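Local coordinates for possible transcriptional regulator, ArsR family protein (PDB 3F6V) that probably binds DNA as a dimeric transcriptional regulator with the winged helix-turn-helix fold of the ArsR family, at residues G99-R104 against R110-D115; R61-L66 against R93-A98; L49-V54 against L119-A124. All blocks are in the same frame, centred on the assembly; numbering follows the deposited sequence.

In the fold
Helix 51-55 is the first in the model, and contact 3 sets it against helix 116-129, closing a loop of 64 residues that holds the winged helix-turn-helix of the chain. Both other contacts nest inside that loop, in series and without crossing. Contact 2 closes first, bringing helix 58-66 near the C-terminal end of helix 85-97, probably the recognition helix. Contact 1 follows directly, folding strands 101-106 and 109-114 into the wing, from which the chain enters helix 116-129. Leu-100 ties the three together: its N probably bonds to Leu-95 O, and its methyls pack on Gln-51 and Leu-122. All three reach the second subunit, contact 1 through Leu-114 alone.

Contact 1: G99-R104 against R110-D115; sequences GLVTPR and RYYRLD
Arg-104 lays its guanidinium flat over one face of the Tyr-111 ring, near the turn of the beta hairpin that forms the wing of this winged helix-turn-helix protein. The planes are 17° apart and the two side chains run the same way; NH2 of Arg-104 sits 3.6 Å from CD2 of Tyr-111, nearer the rim than the middle, so the cation-pi contact is off-centre. After an extended start, a bend at chi3 (72°) swings the Arg-104 guanidinium over the ring, while its NE makes a salt bridge with Glu-71.

Thr-102 and Arg-113 share that side of the sheet. Here the methyl CG2 of Thr-102 rests on one face of the Arg-113 guanidinium, 3.5 Å from NH2, and a water at the edge of the same group accepts from NH1 and also bonds to Thr-102 O.

The opposite face carries Pro-103 and Tyr-112, with CB of Pro-103 3.6 Å from CE1 of Tyr-112. CG2 of Val-101 also meets that ring, 3.7 Å from CD1 of Tyr-112. Thr-96 of helix 85-97 packs against Tyr-112 and Val-101 as well, which joins the wing to that helix. In one of its two conformers Arg-110 has CB of Pro-103 over one face of its guanidinium.

The strands are held by reciprocal backbone bonds between Thr-102 and Arg-113 and between Arg-104 and Tyr-111. At the far end Gly-99 closes helix 85-97 with a Schellman motif, and Asp-115 begins the next helix as its N-cap, OD1 accepting from Gln-117 N. Between these two helix ends, Asp-115 N donates to Leu-100 O at 2.9 Å, nearly straight at 169° but from above the carbonyl plane.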
ATOM      1  N   GLY A  99      -8.855   2.469  11.282  1.00 10.20           N
ATOM      2  CA  GLY A  99      -8.712   1.515  12.351  1.00 11.04           C
ATOM      3  C   GLY A  99      -7.299   1.074  12.661  1.00  8.77           C
ATOM      4  O   GLY A  99      -7.109   0.072  13.383  1.00 11.38           O
ATOM      5  N   LEU A 100      -6.305   1.842  12.203  1.00  9.71           N
ATOM      6  CA  LEU A 100      -4.911   1.468  12.382  1.00 10.34           C
ATOM      7  C   LEU A 100      -4.264   2.103  13.617  1.00 10.52           C
ATOM      8  O   LEU A 100      -3.296   1.561  14.139  1.00 11.57           O
ATOM      9  CB  LEU A 100      -4.116   1.838  11.116  1.00 11.34           C
ATOM     10  CG  LEU A 100      -4.471   1.000   9.881  1.00 10.47           C
ATOM     11  CD1 LEU A 100      -3.958   1.638   8.593  1.00 12.68           C
ATOM     12  CD2 LEU A 100      -3.803  -0.401  10.065  1.00 15.83           C
ATOM     13  N   VAL A 101      -4.797   3.252  14.017  1.00 11.18           N
ATOM     14  CA  VAL A 101      -4.307   3.936  15.238  1.00 11.38           C
ATOM     15  C   VAL A 101      -5.510   4.357  16.054  1.00 10.88           C
ATOM     16  O   VAL A 101      -6.643   4.401  15.544  1.00 11.13           O
ATOM     17  CB  VAL A 101      -3.389   5.145  14.931  1.00 12.34           C
ATOM     18  CG1 VAL A 101      -2.189   4.717  14.080  1.00 13.80           C
ATOM     19  CG2 VAL A 101      -4.120   6.228  14.271  1.00 14.57           C
ATOM     20  N   THR A 102      -5.250   4.723  17.314  1.00 11.12           N
ATOM     21  CA  THR A 102      -6.314   5.049  18.268  1.00 12.56           C
ATOM     22  C   THR A 102      -5.853   6.291  19.027  1.00 11.46           C
ATOM     23  O   THR A 102      -4.714   6.315  19.482  1.00 12.17           O
ATOM     24  CB  THR A 102      -6.471   3.839  19.262  1.00 13.04           C
ATOM     25  OG1 THR A 102      -6.666   2.623  18.489  1.00 13.59           O
ATOM     26  CG2 THR A 102      -7.629   4.056  20.180  1.00 15.54           C
ATOM     27  N   PRO A 103      -6.725   7.290  19.151  1.00 11.68           N
ATOM     28  CA  PRO A 103      -6.364   8.536  19.855  1.00 12.63           C
ATOM     29  C   PRO A 103      -6.782   8.493  21.333  1.00 12.98           C
ATOM     30  O   PRO A 103      -7.721   7.793  21.709  1.00 14.60           O
ATOM     31  CB  PRO A 103      -7.230   9.587  19.130  1.00 14.17           C
ATOM     32  CG  PRO A 103      -8.477   8.815  18.790  1.00 14.98           C
ATOM     33  CD  PRO A 103      -8.030   7.417  18.445  1.00 13.41           C
ATOM     34  N   ARG A 104      -6.097   9.292  22.123  1.00 13.06           N
ATOM     35  CA  ARG A 104      -6.446   9.484  23.564  1.00 15.89           C
ATOM     36  C   ARG A 104      -6.071  10.905  23.903  1.00 17.21           C
ATOM     37  O   ARG A 104      -5.020  11.345  23.515  1.00 18.32           O
ATOM     38  CB  ARG A 104      -5.582   8.508  24.424  1.00 16.62           C
ATOM     39  CG  ARG A 104      -5.778   8.541  25.931  1.00 20.81           C
ATOM     40  CD  ARG A 104      -4.933   7.453  26.584  1.00 21.40           C
ATOM     41  NE  ARG A 104      -3.480   7.747  26.577  1.00 20.12           N
ATOM     42  CZ  ARG A 104      -2.844   8.453  27.524  1.00 18.09           C
ATOM     43  NH1 ARG A 104      -3.526   8.954  28.546  1.00 24.49           N
ATOM     44  NH2 ARG A 104      -1.527   8.665  27.457  1.00 20.30           N
ATOM     45  N   ARG A 110      -2.470  15.193  22.742  0.50 19.67           N
ATOM     46  CA  ARG A 110      -3.276  14.172  22.125  0.50 17.79           C
ATOM     47  C   ARG A 110      -2.239  13.115  21.840  0.50 15.65           C
ATOM     48  O   ARG A 110      -1.154  13.417  21.326  0.50 15.58           O
ATOM     49  CB  ARG A 110      -3.880  14.676  20.832  0.50 19.17           C
ATOM     50  CG  ARG A 110      -4.788  13.693  20.159  0.50 20.04           C
ATOM     51  CD  ARG A 110      -5.709  14.450  19.251  0.50 24.84           C
ATOM     52  NE  ARG A 110      -6.603  13.619  18.455  0.50 28.53           N
ATOM     53  CZ  ARG A 110      -7.795  13.193  18.858  0.50 30.87           C
ATOM     54  NH1 ARG A 110      -8.238  13.485  20.075  0.50 32.34           N
ATOM     55  NH2 ARG A 110      -8.541  12.470  18.041  0.50 30.85           N
ATOM     56  N   TYR A 111      -2.580  11.888  22.196  1.00 14.07           N
ATOM     57  CA  TYR A 111      -1.714  10.729  22.012  1.00 13.48           C
ATOM     58  C   TYR A 111      -2.301   9.761  21.004  1.00 12.90           C
ATOM     59  O   TYR A 111      -3.524   9.580  20.960  1.00 14.81           O
ATOM     60  CB  TYR A 111      -1.590   9.977  23.324  1.00 15.04           C
ATOM     61  CG  TYR A 111      -0.818  10.706  24.396  1.00 13.25           C
ATOM     62  CD1 TYR A 111       0.567  10.605  24.505  1.00 15.03           C
ATOM     63  CD2 TYR A 111      -1.492  11.504  25.302  1.00 16.86           C
ATOM     64  CE1 TYR A 111       1.278  11.241  25.546  1.00 15.08           C
ATOM     65  CE2 TYR A 111      -0.814  12.179  26.309  1.00 15.11           C
ATOM     66  CZ  TYR A 111       0.544  12.051  26.424  1.00 14.69           C
ATOM     67  OH  TYR A 111       1.204  12.743  27.446  1.00 17.04           O
ATOM     68  N   TYR A 112      -1.434   9.139  20.215  1.00 12.30           N
ATOM     69  CA  TYR A 112      -1.851   8.088  19.270  1.00 11.67           C
ATOM     70  C   TYR A 112      -1.074   6.828  19.555  1.00 11.57           C
ATOM     71  O   TYR A 112       0.080   6.872  19.939  1.00 13.27           O
ATOM     72  CB  TYR A 112      -1.597   8.542  17.836  1.00 13.10           C
ATOM     73  CG  TYR A 112      -2.692   9.466  17.348  1.00 14.00           C
ATOM     74  CD1 TYR A 112      -3.889   8.950  16.834  1.00 15.35           C
ATOM     75  CD2 TYR A 112      -2.556  10.837  17.460  1.00 15.76           C
ATOM     76  CE1 TYR A 112      -4.916   9.780  16.441  1.00 15.86           C
ATOM     77  CE2 TYR A 112      -3.592  11.721  17.044  1.00 16.93           C
ATOM     78  CZ  TYR A 112      -4.780  11.168  16.567  1.00 16.42           C
ATOM     79  OH  TYR A 112      -5.800  11.984  16.142  1.00 20.30           O
ATOM     80  N   ARG A 113      -1.718   5.685  19.343  1.00 12.61           N
ATOM     81  CA  ARG A 113      -1.092   4.382  19.516  1.00 11.59           C
ATOM     82  C   ARG A 113      -1.604   3.441  18.412  1.00 11.94           C
ATOM     83  O   ARG A 113      -2.707   3.618  17.889  1.00 12.04           O
ATOM     84  CB  ARG A 113      -1.430   3.815  20.903  1.00 12.60           C
ATOM     85  CG  ARG A 113      -2.902   3.454  21.108  1.00 14.02           C
ATOM     86  CD  ARG A 113      -3.109   3.174  22.612  1.00 14.74           C
ATOM     87  NE  ARG A 113      -4.444   2.648  22.900  1.00 16.24           N
ATOM     88  CZ  ARG A 113      -5.540   3.392  23.063  1.00 15.17           C
ATOM     89  NH1 ARG A 113      -5.479   4.736  23.011  1.00 16.79           N
ATOM     90  NH2 ARG A 113      -6.700   2.796  23.341  1.00 17.58           N
ATOM     91  N   LEU A 114      -0.799   2.436  18.105  1.00 12.04           N
ATOM     92  CA  LEU A 114      -1.206   1.440  17.110  1.00 12.44           C
ATOM     93  C   LEU A 114      -2.323   0.579  17.618  1.00 13.02           C
ATOM     94  O   LEU A 114      -2.368   0.227  18.814  1.00 13.30           O
ATOM     95  CB  LEU A 114      -0.007   0.549  16.712  1.00 12.47           C
ATOM     96  CG  LEU A 114       1.035   1.292  15.869  1.00 12.72           C
ATOM     97  CD1 LEU A 114       2.331   0.555  15.791  1.00 15.04           C
ATOM     98  CD2 LEU A 114       0.503   1.609  14.499  1.00 15.52           C
ATOM     99  N   ASP A 115      -3.255   0.213  16.706  1.00 11.61           N
ATOM    100  CA  ASP A 115      -4.331  -0.703  17.045  1.00 11.86           C
ATOM    101  C   ASP A 115      -4.049  -2.075  16.402  1.00 11.59           C
ATOM    102  O   ASP A 115      -4.142  -2.199  15.157  1.00 12.13           O
ATOM    103  CB  ASP A 115      -5.653  -0.147  16.521  1.00 12.04           C
ATOM    104  CG  ASP A 115      -6.836  -0.937  16.983  1.00 13.60           C
ATOM    105  OD1 ASP A 115      -6.656  -2.102  17.447  1.00 16.78           O
ATOM    106  OD2 ASP A 115      -7.961  -0.350  16.940  1.00 15.93           O
TER
HETATM  107  O   HOH W   1      -3.420   6.612  22.234  1.00 18.04           O

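Contact 2: R61-L66 against R93-A98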
ATOM      1  N   ARG A  61       3.241   5.300   6.442  1.00 12.73           N
ATOM      2  CA  ARG A  61       4.093   4.140   6.766  1.00 12.73           C
ATOM      3  C   ARG A  61       5.056   4.479   7.869  1.00 12.82           C
ATOM      4  O   ARG A  61       5.245   3.670   8.806  1.00 12.60           O
ATOM      5  CB  ARG A  61       4.912   3.640   5.572  1.00 13.86           C
ATOM      6  CG  ARG A  61       4.014   3.098   4.474  1.00 13.49           C
ATOM      7  CD  ARG A  61       4.757   2.232   3.485  1.00 15.38           C
ATOM      8  NE  ARG A  61       5.960   2.749   2.903  1.00 15.05           N
ATOM      9  CZ  ARG A  61       6.102   3.143   1.621  1.00 14.64           C
ATOM     10  NH1 ARG A  61       5.064   3.271   0.801  1.00 16.50           N
ATOM     11  NH2 ARG A  61       7.291   3.425   1.163  1.00 16.96           N
ATOM     12  N   ARG A  62       5.676   5.652   7.739  1.00 13.23           N
ATOM     13  CA  ARG A  62       6.685   6.034   8.743  1.00 14.06           C
ATOM     14  C   ARG A  62       6.009   6.308  10.092  1.00 13.82           C
ATOM     15  O   ARG A  62       6.554   5.943  11.125  1.00 14.54           O
ATOM     16  CB  ARG A  62       7.459   7.268   8.282  1.00 14.77           C
ATOM     17  CG  ARG A  62       8.575   7.682   9.218  1.00 18.28           C
ATOM     18  CD  ARG A  62       9.649   6.619   9.342  1.00 23.36           C
ATOM     19  NE  ARG A  62      10.683   6.993  10.306  1.00 26.50           N
ATOM     20  CZ  ARG A  62      11.236   6.140  11.166  1.00 29.51           C
ATOM     21  NH1 ARG A  62      10.859   4.849  11.193  1.00 30.94           N
ATOM     22  NH2 ARG A  62      12.168   6.578  12.000  1.00 32.69           N
ATOM     23  N   LEU A  63       4.817   6.908  10.079  1.00 13.21           N
ATOM     24  CA  LEU A  63       4.127   7.165  11.354  1.00 12.88           C
ATOM     25  C   LEU A  63       3.812   5.829  12.044  1.00 13.03           C
ATOM     26  O   LEU A  63       3.978   5.690  13.261  1.00 13.00           O
ATOM     27  CB  LEU A  63       2.833   7.928  11.140  1.00 13.38           C
ATOM     28  CG  LEU A  63       2.984   9.416  10.847  1.00 13.02           C
ATOM     29  CD1 LEU A  63       1.714  10.021  10.284  1.00 15.74           C
ATOM     30  CD2 LEU A  63       3.388  10.165  12.137  1.00 14.88           C
ATOM     31  N   VAL A  64       3.373   4.828  11.274  1.00 12.66           N
ATOM     32  CA  VAL A  64       3.110   3.517  11.844  1.00 12.58           C
ATOM     33  C   VAL A  64       4.399   2.924  12.451  1.00 13.28           C
ATOM     34  O   VAL A  64       4.357   2.378  13.568  1.00 14.27           O
ATOM     35  CB  VAL A  64       2.446   2.589  10.753  1.00 12.68           C
ATOM     36  CG1 VAL A  64       2.541   1.132  11.142  1.00 13.03           C
ATOM     37  CG2 VAL A  64       0.982   3.026  10.545  1.00 15.25           C
ATOM     38  N   GLN A  65       5.528   3.014  11.725  1.00 12.74           N
ATOM     39  CA  GLN A  65       6.813   2.546  12.293  1.00 13.47           C
ATOM     40  C   GLN A  65       7.177   3.271  13.571  1.00 14.68           C
ATOM     41  O   GLN A  65       7.550   2.616  14.555  1.00 15.86           O
ATOM     42  CB  GLN A  65       7.916   2.748  11.304  1.00 14.08           C
ATOM     43  CG  GLN A  65       7.789   1.803  10.106  1.00 14.80           C
ATOM     44  CD  GLN A  65       8.949   1.971   9.198  1.00 15.21           C
ATOM     45  OE1 GLN A  65       9.470   3.102   9.054  1.00 20.18           O
ATOM     46  NE2 GLN A  65       9.393   0.870   8.572  1.00 15.68           N
ATOM     47  N   LEU A  66       7.036   4.589  13.573  1.00 14.44           N
ATOM     48  CA  LEU A  66       7.371   5.353  14.765  1.00 14.68           C
ATOM     49  C   LEU A  66       6.551   4.912  15.969  1.00 13.66           C
ATOM     50  O   LEU A  66       7.065   4.827  17.105  1.00 16.14           O
ATOM     51  CB  LEU A  66       7.233   6.841  14.505  1.00 15.20           C
ATOM     52  CG  LEU A  66       8.263   7.448  13.584  1.00 16.35           C
ATOM     53  CD1 LEU A  66       7.810   8.825  13.113  1.00 19.01           C
ATOM     54  CD2 LEU A  66       9.670   7.523  14.230  1.00 18.75           C
ATOM     55  N   ARG A  93      -5.451  11.260  11.641  1.00 14.19           N
ATOM     56  CA  ARG A  93      -6.914  11.144  11.554  0.50 14.52           C
ATOM     57  C   ARG A  93      -7.331  10.100  10.505  1.00 13.97           C
ATOM     58  O   ARG A  93      -8.269   9.321  10.712  1.00 12.91           O
ATOM     59  CB  ARG A  93      -7.538  12.498  11.195  0.50 15.10           C
ATOM     60  CG  ARG A  93      -9.056  12.506  11.181  0.50 18.51           C
ATOM     61  CD  ARG A  93      -9.625  13.868  10.769  0.50 23.77           C
ATOM     62  NE  ARG A  93     -11.029  13.778  10.346  0.50 28.71           N
ATOM     63  CZ  ARG A  93     -12.063  13.920  11.172  0.50 29.87           C
ATOM     64  NH1 ARG A  93     -11.851  14.163  12.462  0.50 31.77           N
ATOM     65  NH2 ARG A  93     -13.304  13.820  10.713  0.50 30.93           N
ATOM     66  N   VAL A  94      -6.623  10.111   9.369  1.00 12.86           N
ATOM     67  CA  VAL A  94      -6.905   9.120   8.308  1.00 12.57           C
ATOM     68  C   VAL A  94      -6.589   7.712   8.834  1.00 11.23           C
ATOM     69  O   VAL A  94      -7.387   6.751   8.644  1.00 12.12           O
ATOM     70  CB  VAL A  94      -6.145   9.458   7.023  1.00 13.48           C
ATOM     71  CG1 VAL A  94      -6.401   8.396   5.972  1.00 16.40           C
ATOM     72  CG2 VAL A  94      -6.657  10.780   6.425  1.00 14.34           C
ATOM     73  N   LEU A  95      -5.440   7.552   9.499  1.00 10.40           N
ATOM     74  CA  LEU A  95      -5.067   6.245  10.028  1.00 10.49           C
ATOM     75  C   LEU A  95      -6.102   5.815  11.102  1.00  9.81           C
ATOM     76  O   LEU A  95      -6.402   4.627  11.265  1.00 11.02           O
ATOM     77  CB  LEU A  95      -3.698   6.337  10.676  1.00 10.71           C
ATOM     78  CG  LEU A  95      -2.579   6.363   9.636  1.00 10.05           C
ATOM     79  CD1 LEU A  95      -1.265   6.776  10.338  1.00 12.31           C
ATOM     80  CD2 LEU A  95      -2.376   4.990   9.034  1.00 12.50           C
ATOM     81  N   THR A  96      -6.654   6.784  11.854  1.00 11.20           N
ATOM     82  CA  THR A  96      -7.632   6.476  12.892  1.00 11.11           C
ATOM     83  C   THR A  96      -8.923   5.967  12.256  1.00 11.85           C
ATOM     84  O   THR A  96      -9.486   4.935  12.677  1.00 11.92           O
ATOM     85  CB  THR A  96      -7.983   7.718  13.738  1.00 11.76           C
ATOM     86  OG1 THR A  96      -6.819   8.137  14.465  1.00 14.22           O
ATOM     87  CG2 THR A  96      -9.080   7.367  14.747  1.00 12.46           C
ATOM     88  N   GLU A  97      -9.347   6.639  11.195  1.00 12.01           N
ATOM     89  CA  GLU A  97     -10.562   6.251  10.483  0.50 13.10           C
ATOM     90  C   GLU A  97     -10.419   4.841   9.898  1.00 12.91           C
ATOM     91  O   GLU A  97     -11.380   4.063   9.881  1.00 13.59           O
ATOM     92  CB  GLU A  97     -10.883   7.274   9.397  0.50 13.43           C
ATOM     93  CG  GLU A  97     -12.288   7.159   8.766  0.50 16.87           C
ATOM     94  CD  GLU A  97     -13.447   7.395   9.766  0.50 20.08           C
ATOM     95  OE1 GLU A  97     -13.196   7.640  10.964  0.50 22.46           O
ATOM     96  OE2 GLU A  97     -14.619   7.320   9.353  0.50 24.57           O
ATOM     97  N   ALA A  98      -9.213   4.521   9.447  1.00 10.92           N
ATOM     98  CA  ALA A  98      -8.917   3.179   8.931  1.00 10.88           C
ATOM     99  C   ALA A  98      -8.747   2.112   9.997  1.00 10.06           C
ATOM    100  O   ALA A  98      -8.511   0.960   9.673  1.00 12.57           O
ATOM    101  CB  ALA A  98      -7.720   3.229   8.007  1.00 11.47           C
TER
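Leu-95 reaches from helix 85-97 toward helix 58-66 and sets one methyl against each of two neighbouring residues there. CD2 approaches CG2 of Val-64 at 4.2 Å, the two side chains meeting at a slant, and CD1 stands 4.3 Å from CB of Leu-63. With CG opposite the carbonyl carbon (chi1 -77°), the Leu-95 branch extends toward helix 58-66, although the nearest CA atoms, those of Val-64 and Leu-95, are 8.8 Å apart.

All three residues are buried, and much of the packing round them comes from elsewhere. Val-54, Leu-100 and Val-101 pack on Leu-95, Phe-81 on Leu-63, and Leu-114 of the wing on Val-64, which also meets Leu-134 of the second subunit.

The outer side of helix 58-66 is quite different. Arg-62 is exposed; its NH1 donates to OE1 of Gln-65 at 3.1 Å, from above the amide carbonyl plane, and CD2 of Leu-66 lies over one face of its guanidinium. Gln-65 NE2 bonds to Phe-129 O of the second subunit, and Arg-61 makes a salt bridge with Asp-50 of that subunit. These two segments thus meet through three aliphatic side chains, Leu-63, Val-64 and Leu-95, an undirected contact, whereas the polar ends of Arg-61, Arg-62 and Gln-65 are engaged away from it.

Contact 3: L49-V54 against L119-A124; sequences LDQLEV and LAQLRA
The side-chain amide of Gln-51 turns one face to Gln-121, whose CB stands over it almost centrally, 4.0 Å from CD and 4.1 Å from both OE1 and NE2. The two side chains run alongside each other, but the end of Gln-121, modelled in two conformers, leads away from helix 51-55. Gln-51 itself bends at chi2 (86°), which brings its amide back alongside helix 116-129, and NE2 makes a weak hydrogen bond to Ala-98 O. Just before helix 51-55, the N-cap Asp-50 accepts from Glu-53 N through OD1 at 2.8 Å, on the anti side.

Beyond the amide the contact turns apolar. CB of Gln-51 meets CB of Leu-122 at 4.1 Å, and the Leu-52 and Leu-122 side chains cross at about a right angle; CD1 of Leu-122, a residue modelled in two conformers, lies 3.7 Å from CB of Leu-52 in one of them. The backbones come close here, 5.3 Å between the CA atoms of these leucines. Leu-125 adds to this side of helix 116-129, and Trp-130 of the second subunit packs on Leu-122.

Between these two segments, carbon atoms of 119-124 thus pack on an amide face and on the first turn of helix 51-55, without directional bonds: Gln-51 gives one face to Gln-121 in van der Waals contact, while its polar end goes to Ala-98 O.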
ATOM      1  N   LEU A  49     -12.845   2.615   3.993  1.00 36.45           N
ATOM      2  CA  LEU A  49     -11.377   2.744   3.844  1.00 31.72           C
ATOM      3  C   LEU A  49     -10.684   1.398   3.819  1.00 28.75           C
ATOM      4  O   LEU A  49     -10.967   0.532   4.651  1.00 29.86           O
ATOM      5  CB  LEU A  49     -10.742   3.614   4.932  1.00 31.41           C
ATOM      6  CG  LEU A  49     -11.137   5.083   5.081  1.00 29.96           C
ATOM      7  CD1 LEU A  49     -10.187   5.754   6.097  1.00 29.01           C
ATOM      8  CD2 LEU A  49     -11.160   5.848   3.760  1.00 30.61           C
ATOM      9  N   ASP A  50      -9.806   1.197   2.834  1.00 24.46           N
ATOM     10  CA  ASP A  50      -9.016   0.004   2.777  1.00 21.70           C
ATOM     11  C   ASP A  50      -7.709   0.236   3.559  1.00 19.03           C
ATOM     12  O   ASP A  50      -6.986   1.186   3.253  1.00 18.59           O
ATOM     13  CB  ASP A  50      -8.742  -0.276   1.274  1.00 21.69           C
ATOM     14  CG  ASP A  50      -7.854  -1.469   1.041  1.00 20.04           C
ATOM     15  OD1 ASP A  50      -6.648  -1.382   1.328  1.00 17.98           O
ATOM     16  OD2 ASP A  50      -8.354  -2.490   0.501  1.00 23.86           O
ATOM     17  N   GLN A  51      -7.369  -0.613   4.535  1.00 17.39           N
ATOM     18  CA  GLN A  51      -6.254  -0.338   5.439  1.00 17.17           C
ATOM     19  C   GLN A  51      -4.961  -0.328   4.689  1.00 15.24           C
ATOM     20  O   GLN A  51      -4.033   0.367   5.087  1.00 16.01           O
ATOM     21  CB  GLN A  51      -6.121  -1.408   6.543  1.00 16.22           C
ATOM     22  CG  GLN A  51      -7.167  -1.324   7.645  1.00 17.92           C
ATOM     23  CD  GLN A  51      -8.430  -2.027   7.349  1.00 19.71           C
ATOM     24  OE1 GLN A  51      -8.637  -2.599   6.270  1.00 21.67           O
ATOM     25  NE2 GLN A  51      -9.298  -2.021   8.321  1.00 28.63           N
ATOM     26  N   LEU A  52      -4.817  -1.205   3.674  1.00 14.49           N
ATOM     27  CA  LEU A  52      -3.579  -1.270   2.963  1.00 14.24           C
ATOM     28  C   LEU A  52      -3.390  -0.035   2.088  1.00 14.00           C
ATOM     29  O   LEU A  52      -2.326   0.533   2.067  1.00 13.48           O
ATOM     30  CB  LEU A  52      -3.544  -2.581   2.168  1.00 13.94           C
ATOM     31  CG  LEU A  52      -2.326  -2.763   1.255  1.00 13.64           C
ATOM     32  CD1 LEU A  52      -1.001  -2.672   1.950  1.00 17.02           C
ATOM     33  CD2 LEU A  52      -2.465  -4.134   0.654  1.00 16.21           C
ATOM     34  N   GLU A  53      -4.428   0.400   1.389  1.00 13.58           N
ATOM     35  CA  GLU A  53      -4.334   1.627   0.608  1.00 12.76           C
ATOM     36  C   GLU A  53      -3.966   2.813   1.517  1.00 12.21           C
ATOM     37  O   GLU A  53      -3.091   3.597   1.188  1.00 13.42           O
ATOM     38  CB  GLU A  53      -5.645   1.874  -0.129  1.00 14.98           C
ATOM     39  CG  GLU A  53      -5.667   3.134  -0.945  1.00 17.21           C
ATOM     40  CD  GLU A  53      -6.994   3.345  -1.668  1.00 22.70           C
ATOM     41  OE1 GLU A  53      -8.031   2.795  -1.240  1.00 24.60           O
ATOM     42  OE2 GLU A  53      -6.981   4.109  -2.657  1.00 26.10           O
ATOM     43  N   VAL A  54      -4.643   2.938   2.654  1.00 12.22           N
ATOM     44  CA  VAL A  54      -4.360   4.065   3.566  1.00 12.36           C
ATOM     45  C   VAL A  54      -2.951   4.007   4.138  1.00 11.27           C
ATOM     46  O   VAL A  54      -2.203   5.013   4.154  1.00 12.53           O
ATOM     47  CB  VAL A  54      -5.400   4.079   4.713  1.00 12.06           C
ATOM     48  CG1 VAL A  54      -4.949   5.005   5.869  1.00 13.73           C
ATOM     49  CG2 VAL A  54      -6.736   4.521   4.141  1.00 13.71           C
ATOM     50  N   LEU A 119      -3.991  -3.467  12.384  1.00 10.98           N
ATOM     51  CA  LEU A 119      -2.755  -4.043  11.823  1.00 11.11           C
ATOM     52  C   LEU A 119      -3.003  -5.473  11.321  1.00 10.24           C
ATOM     53  O   LEU A 119      -2.403  -5.860  10.309  1.00  9.73           O
ATOM     54  CB  LEU A 119      -1.620  -4.061  12.849  1.00 10.79           C
ATOM     55  CG  LEU A 119      -1.106  -2.648  13.168  1.00 10.55           C
ATOM     56  CD1 LEU A 119      -0.097  -2.762  14.311  1.00 12.51           C
ATOM     57  CD2 LEU A 119      -0.451  -1.951  11.963  1.00 12.68           C
ATOM     58  N   ALA A 120      -3.801  -6.282  12.031  1.00 10.49           N
ATOM     59  CA  ALA A 120      -4.082  -7.639  11.583  1.00 10.11           C
ATOM     60  C   ALA A 120      -4.820  -7.588  10.234  1.00 11.33           C
ATOM     61  O   ALA A 120      -4.533  -8.435   9.365  1.00 11.90           O
ATOM     62  CB  ALA A 120      -4.901  -8.378  12.624  1.00 11.14           C
ATOM     63  N   GLN A 121      -5.738  -6.644  10.053  1.00 11.77           N
ATOM     64  CA  GLN A 121      -6.441  -6.573   8.761  0.50 12.88           C
ATOM     65  C   GLN A 121      -5.510  -6.079   7.667  1.00 12.38           C
ATOM     66  O   GLN A 121      -5.540  -6.600   6.538  1.00 13.42           O
ATOM     67  CB  GLN A 121      -7.675  -5.701   8.838  0.50 13.49           C
ATOM     68  CG  GLN A 121      -8.748  -6.229   9.738  0.50 17.00           C
ATOM     69  CD  GLN A 121      -9.140  -7.662   9.451  0.50 19.18           C
ATOM     70  OE1 GLN A 121      -9.291  -8.467  10.372  0.50 23.02           O
ATOM     71  NE2 GLN A 121      -9.299  -8.000   8.168  0.50 18.41           N
ATOM     72  N   LEU A 122      -4.626  -5.122   7.971  1.00 11.94           N
ATOM     73  CA  LEU A 122      -3.622  -4.681   7.027  0.50 11.54           C
ATOM     74  C   LEU A 122      -2.766  -5.873   6.544  1.00 10.95           C
ATOM     75  O   LEU A 122      -2.557  -6.046   5.325  1.00 11.98           O
ATOM     76  CB  LEU A 122      -2.800  -3.594   7.714  0.50 11.48           C
ATOM     77  CG  LEU A 122      -1.605  -3.116   6.940  0.50 10.80           C
ATOM     78  CD1 LEU A 122      -2.114  -2.660   5.590  0.50 11.10           C
ATOM     79  CD2 LEU A 122      -0.912  -1.987   7.712  0.50 11.99           C
ATOM     80  N   ARG A 123      -2.256  -6.662   7.487  1.00 11.44           N
ATOM     81  CA  ARG A 123      -1.401  -7.775   7.127  0.50 12.26           C
ATOM     82  C   ARG A 123      -2.185  -8.794   6.303  1.00 12.27           C
ATOM     83  O   ARG A 123      -1.639  -9.320   5.314  1.00 13.11           O
ATOM     84  CB  ARG A 123      -0.765  -8.401   8.367  0.50 12.25           C
ATOM     85  CG  ARG A 123       0.335  -9.436   8.063  0.50 14.88           C
ATOM     86  CD  ARG A 123       1.462  -8.850   7.291  0.50 17.65           C
ATOM     87  NE  ARG A 123       1.879  -9.756   6.223  0.50 18.51           N
ATOM     88  CZ  ARG A 123       3.095  -9.725   5.690  0.50 21.33           C
ATOM     89  NH1 ARG A 123       3.997  -8.859   6.156  0.50 20.54           N
ATOM     90  NH2 ARG A 123       3.437 -10.567   4.736  0.50 27.55           N
ATOM     91  N   ALA A 124      -3.456  -9.028   6.668  1.00 12.76           N
ATOM     92  CA  ALA A 124      -4.314  -9.969   5.883  1.00 12.07           C
ATOM     93  C   ALA A 124      -4.487  -9.457   4.451  1.00 11.48           C
ATOM     94  O   ALA A 124      -4.414 -10.261   3.504  1.00 12.76           O
ATOM     95  CB  ALA A 124      -5.654 -10.215   6.557  1.00 13.92           C
TER